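Local coordinates for carbohydrate binding protein, putative, cpb33A (Cellvibrio japonicus, PDB 5FJQ), which is a copper-dependent lytic polysaccharide monooxygenase important for efficient chitin utilization, present here as the monooxygenase domain of a longer protein, at residues H100-P111 against H153-D164. Sequence-based numbering, arbitrary orientation.
Sequences HKTKYFRYYITP and HIIYSIWQRDWD. With CU (copper (II) ion), chain D.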
loop_
_atom_site.group_PDB
_atom_site.type_symbol
_atom_site.label_atom_id
_atom_site.label_comp_id
_atom_site.label_asym_id
_atom_site.label_seq_id
_atom_site.Cartn_x
_atom_site.Cartn_y
_atom_site.Cartn_z
ATOM N N HIS A 100 14.653 9.148 -1.242
ATOM C CA HIS A 100 14.330 10.423 -0.653
ATOM C C HIS A 100 14.747 10.384 0.824
ATOM O O HIS A 100 14.934 9.280 1.398
ATOM C CB HIS A 100 12.850 10.750 -0.804
ATOM C CG HIS A 100 12.393 10.914 -2.226
ATOM N ND1 HIS A 100 13.013 11.768 -3.107
ATOM C CD2 HIS A 100 11.383 10.333 -2.917
ATOM C CE1 HIS A 100 12.381 11.742 -4.276
ATOM N NE2 HIS A 100 11.405 10.855 -4.191
ATOM N N LYS A 101 14.922 11.578 1.430
ATOM C CA LYS A 101 15.100 11.671 2.888
ATOM C C LYS A 101 13.716 11.359 3.444
ATOM O O LYS A 101 12.741 11.736 2.847
ATOM C CB LYS A 101 15.620 13.049 3.331
ATOM C CG LYS A 101 16.838 13.515 2.562
ATOM C CD LYS A 101 17.743 14.375 3.420
ATOM C CE LYS A 101 19.194 14.369 2.927
ATOM N NZ LYS A 101 19.952 13.187 3.450
ATOM N N THR A 102 13.661 10.589 4.533
ATOM C CA THR A 102 12.418 9.943 5.043
ATOM C C THR A 102 12.143 10.432 6.461
ATOM O O THR A 102 13.022 10.351 7.337
ATOM C CB THR A 102 12.577 8.398 5.062
ATOM O OG1 THR A 102 12.726 7.949 3.707
ATOM C CG2 THR A 102 11.388 7.696 5.680
ATOM N N LYS A 103 10.918 10.908 6.674
ATOM C CA LYS A 103 10.381 11.161 8.012
ATOM C C LYS A 103 9.994 9.815 8.635
ATOM O O LYS A 103 10.308 9.524 9.823
ATOM C CB LYS A 103 9.201 12.121 7.929
ATOM C CG LYS A 103 8.765 12.663 9.278
ATOM C CD LYS A 103 9.810 13.586 9.873
ATOM C CE LYS A 103 9.411 15.042 9.725
ATOM N NZ LYS A 103 10.560 15.950 9.993
ATOM N N TYR A 104 9.371 8.953 7.837
ATOM C CA TYR A 104 9.007 7.583 8.283
ATOM C C TYR A 104 8.440 6.664 7.215
ATOM O O TYR A 104 7.850 7.123 6.194
ATOM C CB TYR A 104 7.970 7.637 9.426
ATOM C CG TYR A 104 6.710 8.397 9.113
ATOM C CD1 TYR A 104 5.707 7.844 8.283
ATOM C CD2 TYR A 104 6.467 9.616 9.712
ATOM C CE1 TYR A 104 4.525 8.517 8.046
ATOM C CE2 TYR A 104 5.289 10.309 9.488
ATOM C CZ TYR A 104 4.324 9.768 8.642
ATOM O OH TYR A 104 3.204 10.487 8.406
ATOM N N PHE A 105 8.566 5.368 7.444
ATOM C CA PHE A 105 7.664 4.406 6.771
ATOM C C PHE A 105 6.758 3.894 7.861
ATOM O O PHE A 105 7.258 3.332 8.917
ATOM C CB PHE A 105 8.414 3.204 6.124
ATOM C CG PHE A 105 9.282 3.595 4.927
ATOM C CD1 PHE A 105 10.561 4.114 5.116
ATOM C CD2 PHE A 105 8.777 3.528 3.621
ATOM C CE1 PHE A 105 11.383 4.505 4.028
ATOM C CE2 PHE A 105 9.582 3.915 2.542
ATOM C CZ PHE A 105 10.865 4.432 2.741
ATOM N N ARG A 106 5.455 3.952 7.607
ATOM C CA ARG A 106 4.504 3.389 8.542
ATOM C C ARG A 106 3.639 2.304 7.939
ATOM O O ARG A 106 3.255 2.369 6.752
ATOM C CB ARG A 106 3.538 4.472 9.108
ATOM C CG ARG A 106 4.184 5.346 10.141
ATOM C CD ARG A 106 3.216 6.441 10.577
ATOM N NE ARG A 106 3.942 7.295 11.518
ATOM C CZ ARG A 106 3.566 8.523 11.892
ATOM N NH1 ARG A 106 2.510 9.082 11.348
ATOM N NH2 ARG A 106 4.311 9.231 12.742
ATOM N N TYR A 107 3.344 1.310 8.783
ATOM C CA TYR A 107 2.380 0.307 8.416
ATOM C C TYR A 107 1.165 0.276 9.306
ATOM O O TYR A 107 1.284 0.335 10.575
ATOM C CB TYR A 107 3.018 -1.078 8.418
ATOM C CG TYR A 107 4.180 -1.155 7.458
ATOM C CD1 TYR A 107 5.338 -0.405 7.685
ATOM C CD2 TYR A 107 4.106 -1.932 6.317
ATOM C CE1 TYR A 107 6.437 -0.491 6.827
ATOM C CE2 TYR A 107 5.200 -2.053 5.450
ATOM C CZ TYR A 107 6.310 -1.276 5.676
ATOM O OH TYR A 107 7.327 -1.352 4.819
ATOM N N TYR A 108 0.038 -0.018 8.646
ATOM C CA TYR A 108 -1.283 -0.169 9.319
ATOM C C TYR A 108 -1.868 -1.470 8.864
ATOM O O TYR A 108 -1.395 -2.071 7.854
ATOM C CB TYR A 108 -2.241 0.978 8.945
ATOM C CG TYR A 108 -1.701 2.316 9.300
ATOM C CD1 TYR A 108 -0.641 2.912 8.559
ATOM C CD2 TYR A 108 -2.263 3.035 10.377
ATOM C CE1 TYR A 108 -0.137 4.152 8.931
ATOM C CE2 TYR A 108 -1.772 4.257 10.718
ATOM C CZ TYR A 108 -0.754 4.808 10.016
ATOM O OH TYR A 108 -0.342 5.996 10.456
ATOM N N ILE A 109 -2.892 -1.904 9.589
ATOM C CA ILE A 109 -3.630 -3.136 9.267
ATOM C C ILE A 109 -5.099 -2.990 9.641
ATOM O O ILE A 109 -5.434 -2.204 10.546
ATOM C CB ILE A 109 -3.017 -4.419 9.914
ATOM C CG1 ILE A 109 -3.663 -5.667 9.277
ATOM C CG2 ILE A 109 -3.192 -4.409 11.447
ATOM C CD1 ILE A 109 -2.919 -6.988 9.506
ATOM N N THR A 110 -5.957 -3.664 8.853
ATOM C CA THR A 110 -7.330 -3.970 9.148
ATOM C C THR A 110 -7.531 -4.779 10.463
ATOM O O THR A 110 -6.641 -5.517 10.939
ATOM C CB THR A 110 -7.927 -4.717 7.961
ATOM O OG1 THR A 110 -6.957 -5.635 7.450
ATOM C CG2 THR A 110 -8.215 -3.720 6.796
ATOM N N PRO A 111 -8.727 -4.648 11.062
ATOM C CA PRO A 111 -9.014 -5.346 12.306
ATOM C C PRO A 111 -9.451 -6.761 12.040
ATOM O O PRO A 111 -10.000 -7.045 10.974
ATOM C CB PRO A 111 -10.235 -4.548 12.875
ATOM C CG PRO A 111 -10.901 -3.966 11.661
ATOM C CD PRO A 111 -9.816 -3.724 10.649
ATOM N N HIS A 153 -6.399 -9.848 5.080
ATOM C CA HIS A 153 -6.281 -8.537 5.627
ATOM C C HIS A 153 -5.616 -7.599 4.646
ATOM O O HIS A 153 -4.974 -8.033 3.692
ATOM C CB HIS A 153 -5.577 -8.609 7.004
ATOM C CG HIS A 153 -6.511 -9.102 8.061
ATOM N ND1 HIS A 153 -7.436 -8.262 8.657
ATOM C CD2 HIS A 153 -6.796 -10.352 8.497
ATOM C CE1 HIS A 153 -8.218 -8.976 9.452
ATOM N NE2 HIS A 153 -7.832 -10.239 9.399
ATOM N N ILE A 154 -5.827 -6.299 4.871
ATOM C CA ILE A 154 -5.130 -5.310 4.116
ATOM C C ILE A 154 -4.136 -4.650 5.029
ATOM O O ILE A 154 -4.458 -4.213 6.183
ATOM C CB ILE A 154 -6.074 -4.259 3.481
ATOM C CG1 ILE A 154 -7.128 -4.943 2.608
ATOM C CG2 ILE A 154 -5.290 -3.212 2.678
ATOM C CD1 ILE A 154 -8.127 -3.923 2.036
ATOM N N ILE A 155 -2.931 -4.550 4.483
ATOM C CA ILE A 155 -1.903 -3.731 5.091
ATOM C C ILE A 155 -1.716 -2.463 4.253
ATOM O O ILE A 155 -1.663 -2.521 3.009
ATOM C CB ILE A 155 -0.578 -4.471 5.267
ATOM C CG1 ILE A 155 -0.747 -5.516 6.402
ATOM C CG2 ILE A 155 0.541 -3.450 5.551
ATOM C CD1 ILE A 155 0.278 -6.583 6.364
ATOM N N TYR A 156 -1.634 -1.329 4.950
ATOM C CA TYR A 156 -1.381 -0.065 4.314
ATOM C C TYR A 156 -0.033 0.426 4.799
ATOM O O TYR A 156 0.116 0.715 5.982
ATOM C CB TYR A 156 -2.481 0.905 4.740
ATOM C CG TYR A 156 -2.665 2.074 3.823
ATOM C CD1 TYR A 156 -2.725 1.904 2.442
ATOM C CD2 TYR A 156 -2.780 3.400 4.347
ATOM C CE1 TYR A 156 -2.900 3.017 1.603
ATOM C CE2 TYR A 156 -2.976 4.519 3.514
ATOM C CZ TYR A 156 -3.055 4.327 2.149
ATOM O OH TYR A 156 -3.232 5.466 1.363
ATOM N N SER A 157 0.984 0.406 3.925
ATOM C CA SER A 157 2.212 1.157 4.195
ATOM C C SER A 157 2.249 2.553 3.592
ATOM O O SER A 157 1.804 2.798 2.438
ATOM C CB SER A 157 3.435 0.343 3.684
ATOM O OG SER A 157 4.656 0.956 4.066
ATOM N N ILE A 158 2.824 3.502 4.345
ATOM C CA ILE A 158 2.860 4.870 3.917
ATOM C C ILE A 158 4.265 5.364 4.112
ATOM O O ILE A 158 4.895 5.178 5.201
ATOM C CB ILE A 158 2.011 5.806 4.823
ATOM C CG1 ILE A 158 0.532 5.433 4.806
ATOM C CG2 ILE A 158 2.236 7.273 4.432
ATOM C CD1 ILE A 158 -0.364 6.462 5.508
ATOM N N TRP A 159 4.781 5.970 3.057
ATOM C CA TRP A 159 6.120 6.544 3.062
ATOM C C TRP A 159 6.026 8.041 3.083
ATOM O O TRP A 159 5.558 8.650 2.078
ATOM C CB TRP A 159 6.899 6.052 1.813
ATOM C CG TRP A 159 8.272 6.625 1.717
ATOM C CD1 TRP A 159 8.969 7.279 2.702
ATOM C CD2 TRP A 159 9.150 6.575 0.567
ATOM N NE1 TRP A 159 10.232 7.665 2.222
ATOM C CE2 TRP A 159 10.342 7.275 0.914
ATOM C CE3 TRP A 159 8.997 6.110 -0.741
ATOM C CZ2 TRP A 159 11.419 7.431 0.027
ATOM C CZ3 TRP A 159 10.101 6.240 -1.644
ATOM C CH2 TRP A 159 11.276 6.928 -1.252
ATOM N N GLN A 160 6.471 8.638 4.198
ATOM C CA GLN A 160 6.471 10.095 4.354
ATOM C C GLN A 160 7.937 10.587 4.115
ATOM O O GLN A 160 8.857 10.262 4.881
ATOM C CB GLN A 160 5.866 10.563 5.737
ATOM C CG GLN A 160 5.937 12.076 6.012
ATOM C CD GLN A 160 5.037 12.899 5.140
ATOM O OE1 GLN A 160 3.780 12.889 5.289
ATOM N NE2 GLN A 160 5.654 13.688 4.271
ATOM N N ARG A 161 8.098 11.292 2.985
ATOM C CA ARG A 161 9.329 11.978 2.570
ATOM C C ARG A 161 9.562 13.130 3.574
ATOM O O ARG A 161 8.600 13.797 4.014
ATOM C CB ARG A 161 9.171 12.490 1.127
ATOM C CG ARG A 161 10.357 13.288 0.578
ATOM C CD ARG A 161 10.205 13.476 -0.917
ATOM N NE ARG A 161 11.395 14.088 -1.522
ATOM C CZ ARG A 161 11.389 14.661 -2.730
ATOM N NH1 ARG A 161 10.263 14.658 -3.428
ATOM N NH2 ARG A 161 12.481 15.231 -3.238
ATOM N N ASP A 162 10.814 13.349 3.974
ATOM C CA ASP A 162 11.093 14.313 5.049
ATOM C C ASP A 162 11.008 15.754 4.569
ATOM O O ASP A 162 11.915 16.214 3.879
ATOM C CB ASP A 162 12.474 14.057 5.621
ATOM C CG ASP A 162 12.692 14.805 6.894
ATOM O OD1 ASP A 162 12.263 15.950 7.003
ATOM O OD2 ASP A 162 13.266 14.215 7.801
ATOM N N TRP A 163 9.932 16.479 4.939
ATOM C CA TRP A 163 9.731 17.778 4.314
ATOM C C TRP A 163 10.663 18.846 4.921
ATOM O O TRP A 163 10.819 19.934 4.352
ATOM C CB TRP A 163 8.274 18.238 4.404
ATOM C CG TRP A 163 7.881 18.460 5.785
ATOM C CD1 TRP A 163 8.056 19.600 6.528
ATOM C CD2 TRP A 163 7.293 17.487 6.661
ATOM N NE1 TRP A 163 7.593 19.406 7.825
ATOM C CE2 TRP A 163 7.116 18.121 7.935
ATOM C CE3 TRP A 163 6.893 16.137 6.501
ATOM C CZ2 TRP A 163 6.535 17.456 9.024
ATOM C CZ3 TRP A 163 6.327 15.478 7.573
ATOM C CH2 TRP A 163 6.139 16.137 8.830
ATOM N N ASP A 164 11.242 18.569 6.080
ATOM C CA ASP A 164 12.212 19.511 6.672
ATOM C C ASP A 164 13.547 19.381 6.007
ATOM O O ASP A 164 14.327 20.341 5.985
ATOM C CB ASP A 164 12.403 19.239 8.144
ATOM C CG ASP A 164 11.244 19.730 8.963
ATOM O OD1 ASP A 164 10.828 20.898 8.746
ATOM O OD2 ASP A 164 10.743 18.926 9.775
HETATM CU CU CU D . 10.111 10.140 -5.396
HETATM O O HOH W 1 15.169 13.395 -2.554
#
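The side chain of Arg161 runs out across one face of the His100 ring. Arg161 CB and CG pass the carbonyl oxygen of Lys101. CG continues anti to the backbone N (chi1 177°), and the extended chain carries CD over the imidazole face in a CH-pi contact. NE then sits 3.1 Å above the ring plane, toward its rim. The guanidinium lies flat on the ring, with planes 23° apart. NE and His100 ND1 are both donors and are not bonded; ND1 instead gives its proton to a water, 2.8 Å from ND1. At the tip, NH1 and NH2 form salt bridges with Glu169 and Asp166, which fix the guanidinium over the ring. His100 NE2 binds the copper ion at 1.9 Å.

Trp159 packs beside His100 and stacks its five-membered ring face to face on Phe105. Trp159 NE1 donates to Thr102 OG1 at 2.9 Å in a bent bond (145°). Farther out, Lys103 NZ forms a salt bridge with Asp164 OD2 at 3.0 Å and a cation-pi contact over the six-membered ring of Trp163.

Lys103 N and Tyr104 N both donate to Gln160 O, a classic beta bulge. Beyond it the two segments pair antiparallel, and Thr110 N still donates to Ile154 O. This sheet belongs to the beta-sandwich core of the AA10 family. His1 and His100 form its copper histidine brace, with Arg161 as second shell.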